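Local coordinates for protein uridylate kinase (Bacillus anthracis, PDB 2JJX) that phosphorylates UMP to UDP at the expense of ATP in pyrimidine biosynthesis and also binds ATP at a separate, allosteric nucleotide site, at residues P11-L16 against N161-L166; D75-D80 against G143-T148; A186-K191 against V240-N245. One frame throughout, in Å; residues are numbered along the deposited sequence.

Contact 1. Residues P11-L16 against N161-L166; sequences PYKRVL and NSDAIL
Two first torsions bring Y12 and D163 together: each CG stands beside its own backbone N, opposite the carbonyl carbon (chi1 -48° in Y12, -83° in D163). The two side chains then run alongside in opposing senses, CB of Y12 lying 3.6 Å from CB of D163. This is where strands 14-19 and 164-169, parallel neighbours in the central sheet of the amino acid kinase fold, begin to pair. D163 bonds to the chain at the entrance to strand 14-19 through both its carboxylate and its backbone N. Its OD2 accepts the backbone N of K13 at 2.8 Å through the anti lone pair and takes a weak bond from R14 N, while D163 N donates to R14 O. Parallel pairing follows at L16 and I165: L16 N bonds to A164 O, and L16 O receives L166 N at 2.9 Å. L16 and I165 lie alongside each other on one face of the sheet, where S153 and A157 of helix 150-160 cover L16. V15, on the face it shares with A164, is crossed almost at right angles by the end of L166, V15 CG1 lying 3.8 Å from L166 CD1. R14, bent at chi2 and chi3, directs its guanidinium to salt bridges with E53 and D131 and to the carbonyl of M160, at the end of the helix that N161 closes with a Schellman motif. The Y12 hydroxyl is bonded to H221, and the ring is met over one face by the methyl of A164: CB sits 3.7 Å from the centroid of the Y12 ring, only 9° off its normal.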
ATOM      1  N   PRO A  11      -2.341  36.634 -20.620  1.00 87.70           N
ATOM      2  CA  PRO A  11      -1.342  35.585 -20.852  1.00 86.60           C
ATOM      3  C   PRO A  11      -1.169  34.776 -19.561  1.00 90.61           C
ATOM      4  O   PRO A  11      -0.992  35.335 -18.470  1.00 93.43           O
ATOM      5  CB  PRO A  11      -0.075  36.384 -21.167  1.00 86.76           C
ATOM      6  CG  PRO A  11      -0.222  37.611 -20.327  1.00 92.33           C
ATOM      7  CD  PRO A  11      -1.708  37.882 -20.152  1.00 89.25           C
ATOM      8  N   TYR A  12      -1.323  33.461 -19.663  1.00 72.15           N
ATOM      9  CA  TYR A  12      -1.216  32.620 -18.479  1.00 60.53           C
ATOM     10  C   TYR A  12       0.108  31.876 -18.488  1.00 55.97           C
ATOM     11  O   TYR A  12       0.582  31.433 -19.530  1.00 59.11           O
ATOM     12  CB  TYR A  12      -2.367  31.626 -18.454  1.00 55.23           C
ATOM     13  CG  TYR A  12      -3.711  32.259 -18.702  1.00 46.24           C
ATOM     14  CD1 TYR A  12      -4.280  33.093 -17.739  1.00 49.28           C
ATOM     15  CD2 TYR A  12      -4.498  31.875 -19.787  1.00 43.38           C
ATOM     16  CE1 TYR A  12      -5.572  33.605 -17.890  1.00 45.28           C
ATOM     17  CE2 TYR A  12      -5.802  32.371 -19.946  1.00 43.48           C
ATOM     18  CZ  TYR A  12      -6.322  33.245 -18.995  1.00 53.09           C
ATOM     19  OH  TYR A  12      -7.586  33.771 -19.134  1.00 50.17           O
ATOM     20  N   LYS A  13       0.670  31.675 -17.309  1.00 44.54           N
ATOM     21  CA  LYS A  13       1.897  30.902 -17.194  1.00 46.18           C
ATOM     22  C   LYS A  13       1.586  29.419 -16.963  1.00 52.23           C
ATOM     23  O   LYS A  13       2.339  28.565 -17.434  1.00 57.83           O
ATOM     24  CB  LYS A  13       2.777  31.411 -16.051  1.00 49.95           C
ATOM     25  CG  LYS A  13       2.958  32.912 -15.987  1.00 88.19           C
ATOM     26  CD  LYS A  13       4.253  33.266 -15.277  1.00101.70           C
ATOM     27  CE  LYS A  13       5.311  33.753 -16.252  1.00100.60           C
ATOM     28  NZ  LYS A  13       6.346  34.554 -15.543  1.00111.32           N
ATOM     29  N   ARG A  14       0.527  29.128 -16.196  1.00 38.40           N
ATOM     30  CA  ARG A  14       0.123  27.758 -15.840  1.00 35.31           C
ATOM     31  C   ARG A  14      -1.325  27.516 -16.204  1.00 41.77           C
ATOM     32  O   ARG A  14      -2.202  28.312 -15.897  1.00 40.18           O
ATOM     33  CB  ARG A  14       0.275  27.516 -14.339  1.00 38.32           C
ATOM     34  CG  ARG A  14       1.260  26.427 -13.968  1.00 47.56           C
ATOM     35  CD  ARG A  14       0.602  25.339 -13.161  1.00 45.73           C
ATOM     36  NE  ARG A  14       1.059  25.273 -11.771  1.00 71.53           N
ATOM     37  CZ  ARG A  14       2.310  25.463 -11.360  1.00 51.30           C
ATOM     38  NH1 ARG A  14       3.270  25.793 -12.208  1.00 41.92           N
ATOM     39  NH2 ARG A  14       2.596  25.352 -10.072  1.00 44.09           N
ATOM     40  N   VAL A  15      -1.595  26.341 -16.747  1.00 44.67           N
ATOM     41  CA  VAL A  15      -2.918  26.052 -17.286  1.00 38.42           C
ATOM     42  C   VAL A  15      -3.357  24.580 -17.169  1.00 36.10           C
ATOM     43  O   VAL A  15      -2.564  23.672 -17.312  1.00 40.54           O
ATOM     44  CB  VAL A  15      -2.891  26.510 -18.749  1.00 34.21           C
ATOM     45  CG1 VAL A  15      -3.052  25.344 -19.702  1.00 32.60           C
ATOM     46  CG2 VAL A  15      -3.865  27.654 -18.984  1.00 32.76           C
ATOM     47  N   LEU A  16      -4.641  24.344 -16.948  1.00 29.30           N
ATOM     48  CA  LEU A  16      -5.177  22.981 -16.876  1.00 30.28           C
ATOM     49  C   LEU A  16      -6.081  22.798 -18.062  1.00 36.61           C
ATOM     50  O   LEU A  16      -7.026  23.553 -18.238  1.00 36.02           O
ATOM     51  CB  LEU A  16      -6.031  22.772 -15.613  1.00 31.78           C
ATOM     52  CG  LEU A  16      -6.670  21.418 -15.253  1.00 33.81           C
ATOM     53  CD1 LEU A  16      -7.626  20.870 -16.300  1.00 34.79           C
ATOM     54  CD2 LEU A  16      -5.650  20.377 -14.812  1.00 34.06           C
ATOM     55  N   ASN A 161      -2.299  25.528  -8.716  1.00 35.98           N
ATOM     56  CA  ASN A 161      -2.066  26.973  -8.730  1.00 36.60           C
ATOM     57  C   ASN A 161      -2.132  27.385 -10.179  1.00 39.12           C
ATOM     58  O   ASN A 161      -1.277  28.121 -10.664  1.00 37.94           O
ATOM     59  CB  ASN A 161      -0.676  27.344  -8.224  1.00 47.88           C
ATOM     60  CG  ASN A 161      -0.495  27.122  -6.734  1.00 95.95           C
ATOM     61  OD1 ASN A 161      -1.376  26.609  -6.050  1.00 71.73           O
ATOM     62  ND2 ASN A 161       0.701  27.428  -6.244  1.00 99.64           N
ATOM     63  N   SER A 162      -3.084  26.807 -10.899  1.00 40.24           N
ATOM     64  CA  SER A 162      -3.243  27.133 -12.305  1.00 39.88           C
ATOM     65  C   SER A 162      -3.785  28.546 -12.493  1.00 45.99           C
ATOM     66  O   SER A 162      -4.376  29.110 -11.586  1.00 47.13           O
ATOM     67  CB  SER A 162      -4.112  26.083 -12.986  1.00 36.83           C
ATOM     68  OG  SER A 162      -3.423  24.844 -12.928  1.00 49.96           O
ATOM     69  N   ASP A 163      -3.494  29.149 -13.638  1.00 40.34           N
ATOM     70  CA  ASP A 163      -3.937  30.508 -13.918  1.00 40.33           C
ATOM     71  C   ASP A 163      -5.326  30.500 -14.575  1.00 47.13           C
ATOM     72  O   ASP A 163      -6.036  31.513 -14.587  1.00 50.31           O
ATOM     73  CB  ASP A 163      -2.958  31.160 -14.891  1.00 45.05           C
ATOM     74  CG  ASP A 163      -1.728  31.725 -14.199  1.00 61.82           C
ATOM     75  OD1 ASP A 163      -1.764  31.921 -12.966  1.00 68.02           O
ATOM     76  OD2 ASP A 163      -0.744  32.039 -14.898  1.00 66.28           O
ATOM     77  N   ALA A 164      -5.665  29.383 -15.211  1.00 38.37           N
ATOM     78  CA  ALA A 164      -6.923  29.247 -15.927  1.00 31.99           C
ATOM     79  C   ALA A 164      -7.210  27.771 -16.219  1.00 35.50           C
ATOM     80  O   ALA A 164      -6.307  26.947 -16.169  1.00 35.37           O
ATOM     81  CB  ALA A 164      -6.877  30.042 -17.187  1.00 29.16           C
ATOM     82  N   ILE A 165      -8.474  27.434 -16.474  1.00 25.68           N
ATOM     83  CA  ILE A 165      -8.827  26.085 -16.880  1.00 23.45           C
ATOM     84  C   ILE A 165      -9.435  26.192 -18.262  1.00 35.38           C
ATOM     85  O   ILE A 165     -10.390  26.922 -18.463  1.00 39.09           O
ATOM     86  CB  ILE A 165      -9.757  25.339 -15.916  1.00 24.94           C
ATOM     87  CG1 ILE A 165      -9.949  23.917 -16.423  1.00 26.07           C
ATOM     88  CG2 ILE A 165     -11.115  25.950 -15.902  1.00 25.49           C
ATOM     89  CD1 ILE A 165     -11.087  23.184 -15.767  1.00 34.91           C
ATOM     90  N   LEU A 166      -8.819  25.551 -19.243  1.00 34.24           N
ATOM     91  CA  LEU A 166      -9.353  25.603 -20.588  1.00 32.43           C
ATOM     92  C   LEU A 166     -10.163  24.339 -20.799  1.00 38.23           C
ATOM     93  O   LEU A 166      -9.654  23.235 -20.674  1.00 42.33           O
ATOM     94  CB  LEU A 166      -8.227  25.750 -21.614  1.00 31.28           C
ATOM     95  CG  LEU A 166      -7.065  26.671 -21.253  1.00 29.77           C
ATOM     96  CD1 LEU A 166      -5.866  26.198 -22.042  1.00 28.07           C
ATOM     97  CD2 LEU A 166      -7.381  28.093 -21.601  1.00 34.81           C
TER

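Contact 2. Residues D75-D80 against G143-T148; sequences DRVEAD and GQPFVT
R76 and F146 meet across the junction between the first turn of helix 76-101 and the loop 143-148, and the arginine can be followed outward. From CB the chain sets CG opposite the backbone N (chi1 161°), at the edge of the F146 ring and 4.1 Å from F146 CD2. Bends at chi2 and chi3 then turn the guanidinium over the backbone of the loop: CA of F146 sits above the centre of one face, and the guanidinium and ring planes are 82° apart. NE makes a weak bond to D80 OD1, one helical turn on. At the tip NH2 forms a salt bridge with D80, bonding to OD1 at 3.0 Å nearly in the guanidinium plane, and NH1 donates to a water that bonds weakly to F146 O. The paired carboxylate also reaches the loop, because D80 OD2 accepts F146 N at 3.0 Å, though with an N-H...O angle of 134°. V77 divides its methyls: CG1 lies 3.8 Å from P145 CB, and CG2 packs 3.6 Å from F146 CE2. P145 CB in turn rests over one face of the F146 ring. At this subunit boundary the F146 ring meets Y216 of the second subunit, and the N-cap D75 forms a salt bridge with R123 of that subunit. Within the chain, the loop 143-148, running between strand 135-139 and helix 150-160, is thus fastened to the start of helix 76-101.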
ATOM      1  N   ASP A  75     -24.622  -0.439 -10.044  1.00 66.57           N
ATOM      2  CA  ASP A  75     -24.615   0.674  -9.099  1.00 66.99           C
ATOM      3  C   ASP A  75     -23.803   1.852  -9.615  1.00 69.37           C
ATOM      4  O   ASP A  75     -22.653   1.707 -10.053  1.00 72.00           O
ATOM      5  CB  ASP A  75     -24.080   0.256  -7.726  1.00 72.83           C
ATOM      6  CG  ASP A  75     -24.497   1.207  -6.621  1.00 99.20           C
ATOM      7  OD1 ASP A  75     -24.903   2.347  -6.922  1.00105.99           O
ATOM      8  OD2 ASP A  75     -24.488   0.783  -5.451  1.00111.62           O
ATOM      9  N   ARG A  76     -24.419   3.027  -9.558  1.00 61.10           N
ATOM     10  CA  ARG A  76     -23.766   4.264  -9.979  1.00 59.38           C
ATOM     11  C   ARG A  76     -22.323   4.403  -9.477  1.00 58.47           C
ATOM     12  O   ARG A  76     -21.443   4.817 -10.220  1.00 59.01           O
ATOM     13  CB  ARG A  76     -24.594   5.461  -9.522  1.00 57.81           C
ATOM     14  CG  ARG A  76     -23.838   6.768  -9.482  1.00 49.73           C
ATOM     15  CD  ARG A  76     -24.096   7.568 -10.732  1.00 54.18           C
ATOM     16  NE  ARG A  76     -22.863   8.141 -11.261  1.00 78.11           N
ATOM     17  CZ  ARG A  76     -22.724   9.401 -11.667  1.00 88.68           C
ATOM     18  NH1 ARG A  76     -23.748  10.234 -11.626  1.00 73.67           N
ATOM     19  NH2 ARG A  76     -21.558   9.829 -12.129  1.00 65.48           N
ATOM     20  N   VAL A  77     -22.071   4.044  -8.225  1.00 51.16           N
ATOM     21  CA  VAL A  77     -20.712   4.079  -7.709  1.00 51.56           C
ATOM     22  C   VAL A  77     -19.829   3.080  -8.467  1.00 58.88           C
ATOM     23  O   VAL A  77     -18.653   3.334  -8.698  1.00 62.91           O
ATOM     24  CB  VAL A  77     -20.657   3.855  -6.183  1.00 54.57           C
ATOM     25  CG1 VAL A  77     -19.278   4.187  -5.668  1.00 55.61           C
ATOM     26  CG2 VAL A  77     -21.712   4.691  -5.488  1.00 53.15           C
ATOM     27  N   GLU A  78     -20.404   1.955  -8.883  1.00 51.40           N
ATOM     28  CA  GLU A  78     -19.650   0.929  -9.592  1.00 47.90           C
ATOM     29  C   GLU A  78     -19.341   1.342 -11.011  1.00 48.88           C
ATOM     30  O   GLU A  78     -18.210   1.190 -11.484  1.00 52.02           O
ATOM     31  CB  GLU A  78     -20.356  -0.422  -9.546  1.00 48.65           C
ATOM     32  CG  GLU A  78     -20.333  -1.060  -8.162  1.00 71.24           C
ATOM     33  CD  GLU A  78     -21.146  -2.339  -8.103  1.00120.62           C
ATOM     34  OE1 GLU A  78     -21.285  -2.998  -9.161  1.00141.00           O
ATOM     35  OE2 GLU A  78     -21.730  -2.629  -7.032  1.00 99.81           O
ATOM     36  N   ALA A  79     -20.359   1.868 -11.681  1.00 41.98           N
ATOM     37  CA  ALA A  79     -20.191   2.402 -13.029  1.00 41.86           C
ATOM     38  C   ALA A  79     -19.089   3.465 -13.097  1.00 45.03           C
ATOM     39  O   ALA A  79     -18.327   3.530 -14.058  1.00 43.48           O
ATOM     40  CB  ALA A  79     -21.502   2.985 -13.526  1.00 42.50           C
ATOM     41  N   ASP A  80     -19.031   4.325 -12.090  1.00 38.52           N
ATOM     42  CA  ASP A  80     -18.036   5.377 -12.084  1.00 37.54           C
ATOM     43  C   ASP A  80     -16.629   4.817 -11.978  1.00 43.98           C
ATOM     44  O   ASP A  80     -15.707   5.288 -12.649  1.00 40.36           O
ATOM     45  CB  ASP A  80     -18.321   6.343 -10.943  1.00 41.59           C
ATOM     46  CG  ASP A  80     -19.340   7.408 -11.336  1.00 87.80           C
ATOM     47  OD1 ASP A  80     -19.865   7.355 -12.478  1.00 92.16           O
ATOM     48  OD2 ASP A  80     -19.589   8.324 -10.522  1.00 94.49           O
ATOM     49  N   GLY A 143     -10.963  10.230  -7.759  1.00 37.10           N
ATOM     50  CA  GLY A 143     -11.121   9.025  -6.978  1.00 37.27           C
ATOM     51  C   GLY A 143     -12.555   8.879  -6.474  1.00 52.88           C
ATOM     52  O   GLY A 143     -12.998   7.785  -6.121  1.00 56.72           O
ATOM     53  N   GLN A 144     -13.306   9.980  -6.486  1.00 49.53           N
ATOM     54  CA  GLN A 144     -14.689  10.012  -5.991  1.00 42.15           C
ATOM     55  C   GLN A 144     -15.808   9.753  -7.017  1.00 41.23           C
ATOM     56  O   GLN A 144     -15.649   9.907  -8.221  1.00 39.96           O
ATOM     57  CB  GLN A 144     -14.939  11.306  -5.213  1.00 41.25           C
ATOM     58  CG  GLN A 144     -13.780  11.677  -4.310  1.00 25.93           C
ATOM     59  CD  GLN A 144     -13.455  10.573  -3.318  1.00 42.35           C
ATOM     60  OE1 GLN A 144     -14.313  10.154  -2.548  1.00 38.97           O
ATOM     61  NE2 GLN A 144     -12.189  10.163  -3.270  1.00 51.77           N
ATOM     62  N   PRO A 145     -16.971   9.315  -6.535  1.00 39.17           N
ATOM     63  CA  PRO A 145     -18.168   8.968  -7.309  1.00 36.89           C
ATOM     64  C   PRO A 145     -19.124  10.157  -7.434  1.00 48.99           C
ATOM     65  O   PRO A 145     -18.905  11.215  -6.866  1.00 52.45           O
ATOM     66  CB  PRO A 145     -18.817   7.871  -6.459  1.00 37.36           C
ATOM     67  CG  PRO A 145     -18.273   8.124  -5.047  1.00 39.14           C
ATOM     68  CD  PRO A 145     -16.876   8.559  -5.275  1.00 38.88           C
ATOM     69  N   PHE A 146     -20.215   9.984  -8.162  1.00 49.03           N
ATOM     70  CA  PHE A 146     -21.222  11.038  -8.251  1.00 43.21           C
ATOM     71  C   PHE A 146     -20.684  12.270  -8.931  1.00 50.71           C
ATOM     72  O   PHE A 146     -21.377  13.270  -8.998  1.00 63.64           O
ATOM     73  CB  PHE A 146     -21.705  11.442  -6.858  1.00 40.58           C
ATOM     74  CG  PHE A 146     -21.993  10.277  -5.961  1.00 38.26           C
ATOM     75  CD1 PHE A 146     -21.556  10.291  -4.660  1.00 37.74           C
ATOM     76  CD2 PHE A 146     -22.666   9.158  -6.429  1.00 34.69           C
ATOM     77  CE1 PHE A 146     -21.803   9.241  -3.827  1.00 38.02           C
ATOM     78  CE2 PHE A 146     -22.858   8.098  -5.609  1.00 38.24           C
ATOM     79  CZ  PHE A 146     -22.476   8.160  -4.286  1.00 37.57           C
ATOM     80  N   VAL A 147     -19.446  12.230  -9.403  1.00 38.22           N
ATOM     81  CA  VAL A 147     -18.862  13.414 -10.012  1.00 34.11           C
ATOM     82  C   VAL A 147     -18.386  13.159 -11.433  1.00 45.74           C
ATOM     83  O   VAL A 147     -18.074  12.044 -11.822  1.00 48.70           O
ATOM     84  CB  VAL A 147     -17.723  13.920  -9.160  1.00 36.41           C
ATOM     85  CG1 VAL A 147     -16.420  13.552  -9.783  1.00 38.85           C
ATOM     86  CG2 VAL A 147     -17.842  15.386  -8.977  1.00 37.29           C
ATOM     87  N   THR A 148     -18.388  14.219 -12.222  1.00 51.24           N
ATOM     88  CA  THR A 148     -17.996  14.195 -13.624  1.00 51.33           C
ATOM     89  C   THR A 148     -16.532  14.614 -13.729  1.00 63.38           C
ATOM     90  O   THR A 148     -15.932  15.106 -12.779  1.00 71.23           O
ATOM     91  CB  THR A 148     -18.867  15.197 -14.414  1.00 62.45           C
ATOM     92  OG1 THR A 148     -20.249  14.860 -14.274  1.00 84.58           O
ATOM     93  CG2 THR A 148     -18.500  15.215 -15.878  1.00 64.49           C
TER
HETATM   94  O   HOH W   1     -24.063  12.826 -11.176  1.00 88.93           O

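Contact 3. Residues A186-K191 against V240-N245; sequences AKMYRK and VGTLIN
R190, K191 and T242 each bury more surface here than any other residue, about half of the total between them, at the edge of the mixed sheet in the amino acid kinase fold, where the short strand 191-193 lies parallel to strand 242-245. Pairing in parallel register is established by K191 and L243, whose CA atoms are 4.8 Å apart and whose side chains leave on the same face. R190 O accepts L243 N at 3.1 Å, and the CA of K191 makes a C-H...O contact to L243 O, at 3.4 Å. The R190 side chain starts away from strand 242-245, but bends at chi2 and chi3 return its guanidinium toward G241: NH1 comes within 3.4 Å of G241 O, which approaches the edge of the group near its plane. G241 itself has a positive phi, 71°, just before the strand starts. One residue later T242 places OG1 beside its own backbone N, opposite the carbonyl carbon (chi1 -77°), and this turns the hydroxyl to the incoming loop. There M188 CG lies 3.7 Å from T242 OG1. V175 N donates to the same hydroxyl oxygen from outside the two segments, so OG1 bonds to the backbone at both V175 and Y189. Its own proton goes to the carbonyl of Y189: T242 OG1 meets Y189 O at 2.6 Å, in the carbonyl plane and on a lone pair.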
ATOM      1  N   ALA A 186     -29.793  32.178 -30.838  1.00 95.33           N
ATOM      2  CA  ALA A 186     -29.176  32.090 -29.526  1.00 88.01           C
ATOM      3  C   ALA A 186     -27.888  32.885 -29.734  1.00 87.52           C
ATOM      4  O   ALA A 186     -27.451  33.068 -30.864  1.00 88.32           O
ATOM      5  CB  ALA A 186     -28.868  30.639 -29.223  1.00 86.33           C
ATOM      6  N   LYS A 187     -27.324  33.432 -28.666  1.00 79.99           N
ATOM      7  CA  LYS A 187     -26.095  34.213 -28.793  1.00 77.96           C
ATOM      8  C   LYS A 187     -24.978  33.667 -27.893  1.00 75.88           C
ATOM      9  O   LYS A 187     -25.242  32.936 -26.940  1.00 71.25           O
ATOM     10  CB  LYS A 187     -26.359  35.698 -28.525  1.00 79.09           C
ATOM     11  CG  LYS A 187     -27.830  36.033 -28.298  1.00 72.94           C
ATOM     12  CD  LYS A 187     -28.258  37.327 -28.975  1.00 66.31           C
ATOM     13  CE  LYS A 187     -29.028  37.037 -30.259  1.00 71.93           C
ATOM     14  NZ  LYS A 187     -28.946  38.133 -31.271  1.00 88.31           N
ATOM     15  N   MET A 188     -23.728  33.880 -28.288  1.00 68.44           N
ATOM     16  CA  MET A 188     -22.611  33.340 -27.520  1.00 66.42           C
ATOM     17  C   MET A 188     -22.034  34.438 -26.641  1.00 71.98           C
ATOM     18  O   MET A 188     -21.831  35.567 -27.090  1.00 76.23           O
ATOM     19  CB  MET A 188     -21.529  32.800 -28.459  1.00 66.85           C
ATOM     20  CG  MET A 188     -20.384  32.077 -27.760  1.00 65.00           C
ATOM     21  SD  MET A 188     -18.952  31.964 -28.844  1.00 60.71           S
ATOM     22  CE  MET A 188     -19.771  31.386 -30.300  1.00 58.70           C
ATOM     23  N   TYR A 189     -21.759  34.096 -25.388  1.00 61.08           N
ATOM     24  CA  TYR A 189     -21.203  35.048 -24.444  1.00 54.11           C
ATOM     25  C   TYR A 189     -19.732  35.242 -24.716  1.00 59.18           C
ATOM     26  O   TYR A 189     -18.993  34.286 -24.930  1.00 62.70           O
ATOM     27  CB  TYR A 189     -21.331  34.508 -23.035  1.00 52.23           C
ATOM     28  CG  TYR A 189     -22.744  34.415 -22.557  1.00 57.71           C
ATOM     29  CD1 TYR A 189     -23.343  35.492 -21.927  1.00 62.23           C
ATOM     30  CD2 TYR A 189     -23.473  33.235 -22.691  1.00 60.91           C
ATOM     31  CE1 TYR A 189     -24.650  35.415 -21.467  1.00 69.58           C
ATOM     32  CE2 TYR A 189     -24.763  33.121 -22.179  1.00 63.22           C
ATOM     33  CZ  TYR A 189     -25.364  34.234 -21.610  1.00 83.14           C
ATOM     34  OH  TYR A 189     -26.664  34.170 -21.146  1.00 94.06           O
ATOM     35  N   ARG A 190     -19.296  36.491 -24.687  1.00 55.32           N
ATOM     36  CA  ARG A 190     -17.877  36.768 -24.822  1.00 58.44           C
ATOM     37  C   ARG A 190     -17.383  36.506 -23.410  1.00 64.80           C
ATOM     38  O   ARG A 190     -16.376  35.831 -23.195  1.00 71.73           O
ATOM     39  CB  ARG A 190     -17.643  38.243 -25.178  1.00 59.18           C
ATOM     40  CG  ARG A 190     -16.195  38.700 -25.066  1.00 57.57           C
ATOM     41  CD  ARG A 190     -15.323  37.906 -26.023  1.00 86.26           C
ATOM     42  NE  ARG A 190     -15.705  38.197 -27.398  1.00 93.21           N
ATOM     43  CZ  ARG A 190     -15.790  37.291 -28.367  1.00103.07           C
ATOM     44  NH1 ARG A 190     -15.465  36.018 -28.139  1.00 61.71           N
ATOM     45  NH2 ARG A 190     -16.178  37.670 -29.578  1.00 94.33           N
ATOM     46  N   LYS A 191     -18.181  36.961 -22.452  1.00 51.29           N
ATOM     47  CA  LYS A 191     -17.869  36.810 -21.040  1.00 51.98           C
ATOM     48  C   LYS A 191     -19.107  36.308 -20.309  1.00 58.74           C
ATOM     49  O   LYS A 191     -20.234  36.633 -20.684  1.00 63.16           O
ATOM     50  CB  LYS A 191     -17.420  38.142 -20.435  1.00 54.05           C
ATOM     51  CG  LYS A 191     -15.978  38.501 -20.726  1.00 63.50           C
ATOM     52  CD  LYS A 191     -15.443  39.489 -19.697  1.00 83.24           C
ATOM     53  CE  LYS A 191     -15.117  40.826 -20.346  1.00 93.88           C
ATOM     54  NZ  LYS A 191     -15.621  41.950 -19.508  1.00104.50           N
ATOM     55  N   VAL A 240     -11.554  34.534 -27.975  1.00 86.29           N
ATOM     56  CA  VAL A 240     -12.256  33.555 -28.802  1.00 80.44           C
ATOM     57  C   VAL A 240     -12.933  32.593 -27.848  1.00 75.22           C
ATOM     58  O   VAL A 240     -12.501  32.470 -26.715  1.00 72.56           O
ATOM     59  CB  VAL A 240     -11.331  32.853 -29.818  1.00 80.85           C
ATOM     60  CG1 VAL A 240      -9.945  32.639 -29.244  1.00 80.50           C
ATOM     61  CG2 VAL A 240     -11.930  31.537 -30.281  1.00 80.13           C
ATOM     62  N   GLY A 241     -14.078  32.043 -28.231  1.00 69.52           N
ATOM     63  CA  GLY A 241     -14.820  31.180 -27.325  1.00 66.75           C
ATOM     64  C   GLY A 241     -15.430  31.994 -26.194  1.00 63.83           C
ATOM     65  O   GLY A 241     -15.550  33.211 -26.294  1.00 68.23           O
ATOM     66  N   THR A 242     -15.780  31.345 -25.090  1.00 53.99           N
ATOM     67  CA  THR A 242     -16.394  32.022 -23.937  1.00 49.43           C
ATOM     68  C   THR A 242     -15.447  32.050 -22.723  1.00 47.80           C
ATOM     69  O   THR A 242     -14.726  31.098 -22.479  1.00 52.55           O
ATOM     70  CB  THR A 242     -17.743  31.339 -23.569  1.00 42.29           C
ATOM     71  OG1 THR A 242     -18.759  31.749 -24.499  1.00 57.39           O
ATOM     72  CG2 THR A 242     -18.134  31.724 -22.175  1.00 35.19           C
ATOM     73  N   LEU A 243     -15.465  33.131 -21.947  1.00 38.31           N
ATOM     74  CA  LEU A 243     -14.628  33.259 -20.742  1.00 32.85           C
ATOM     75  C   LEU A 243     -15.490  33.375 -19.517  1.00 47.48           C
ATOM     76  O   LEU A 243     -16.095  34.413 -19.314  1.00 57.54           O
ATOM     77  CB  LEU A 243     -13.799  34.545 -20.763  1.00 30.91           C
ATOM     78  CG  LEU A 243     -12.527  34.623 -19.897  1.00 35.89           C
ATOM     79  CD1 LEU A 243     -12.181  36.022 -19.397  1.00 37.12           C
ATOM     80  CD2 LEU A 243     -12.598  33.667 -18.738  1.00 34.31           C
ATOM     81  N   ILE A 244     -15.459  32.378 -18.643  1.00 40.84           N
ATOM     82  CA  ILE A 244     -16.231  32.416 -17.397  1.00 33.66           C
ATOM     83  C   ILE A 244     -15.437  33.016 -16.240  1.00 36.19           C
ATOM     84  O   ILE A 244     -14.410  32.504 -15.834  1.00 39.85           O
ATOM     85  CB  ILE A 244     -16.783  31.024 -17.089  1.00 30.53           C
ATOM     86  CG1 ILE A 244     -17.208  30.384 -18.419  1.00 28.36           C
ATOM     87  CG2 ILE A 244     -17.920  31.137 -16.097  1.00 23.59           C
ATOM     88  CD1 ILE A 244     -18.249  29.324 -18.286  1.00 23.76           C
ATOM     89  N   ASN A 245     -15.942  34.116 -15.715  1.00 35.86           N
ATOM     90  CA  ASN A 245     -15.214  35.007 -14.837  1.00 36.07           C
ATOM     91  C   ASN A 245     -16.121  35.469 -13.710  1.00 46.12           C
ATOM     92  O   ASN A 245     -17.306  35.118 -13.649  1.00 39.46           O
ATOM     93  CB  ASN A 245     -14.972  36.263 -15.667  1.00 32.10           C
ATOM     94  CG  ASN A 245     -13.547  36.731 -15.640  1.00 53.58           C
ATOM     95  OD1 ASN A 245     -13.057  37.151 -16.806  1.00 90.87           O
ATOM     96  ND2 ASN A 245     -13.000  36.970 -14.569  1.00 50.21           N
TER

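Overall arrangement
From the N terminus, the chain enters strand 14-19, which pairs with strand 164-169 in contact 1 after 144 intervening residues. Within that long loop lies contact 2, which closes a shorter loop of 62 intervening residues by joining the start of helix 76-101 to the segment ahead of helix 150-160. Contact 3 follows in series, after contact 1 has closed; it closes a loop of 48 intervening residues and joins the outermost strand 191-193 to its neighbour 242-245. None cross. Contacts 1 and 3 belong to the same sheet, with centres about 18 Å apart, whereas contact 2 lies on the opposite side of the chain's centre from contact 1, their centres about 27 Å apart, and faces another subunit.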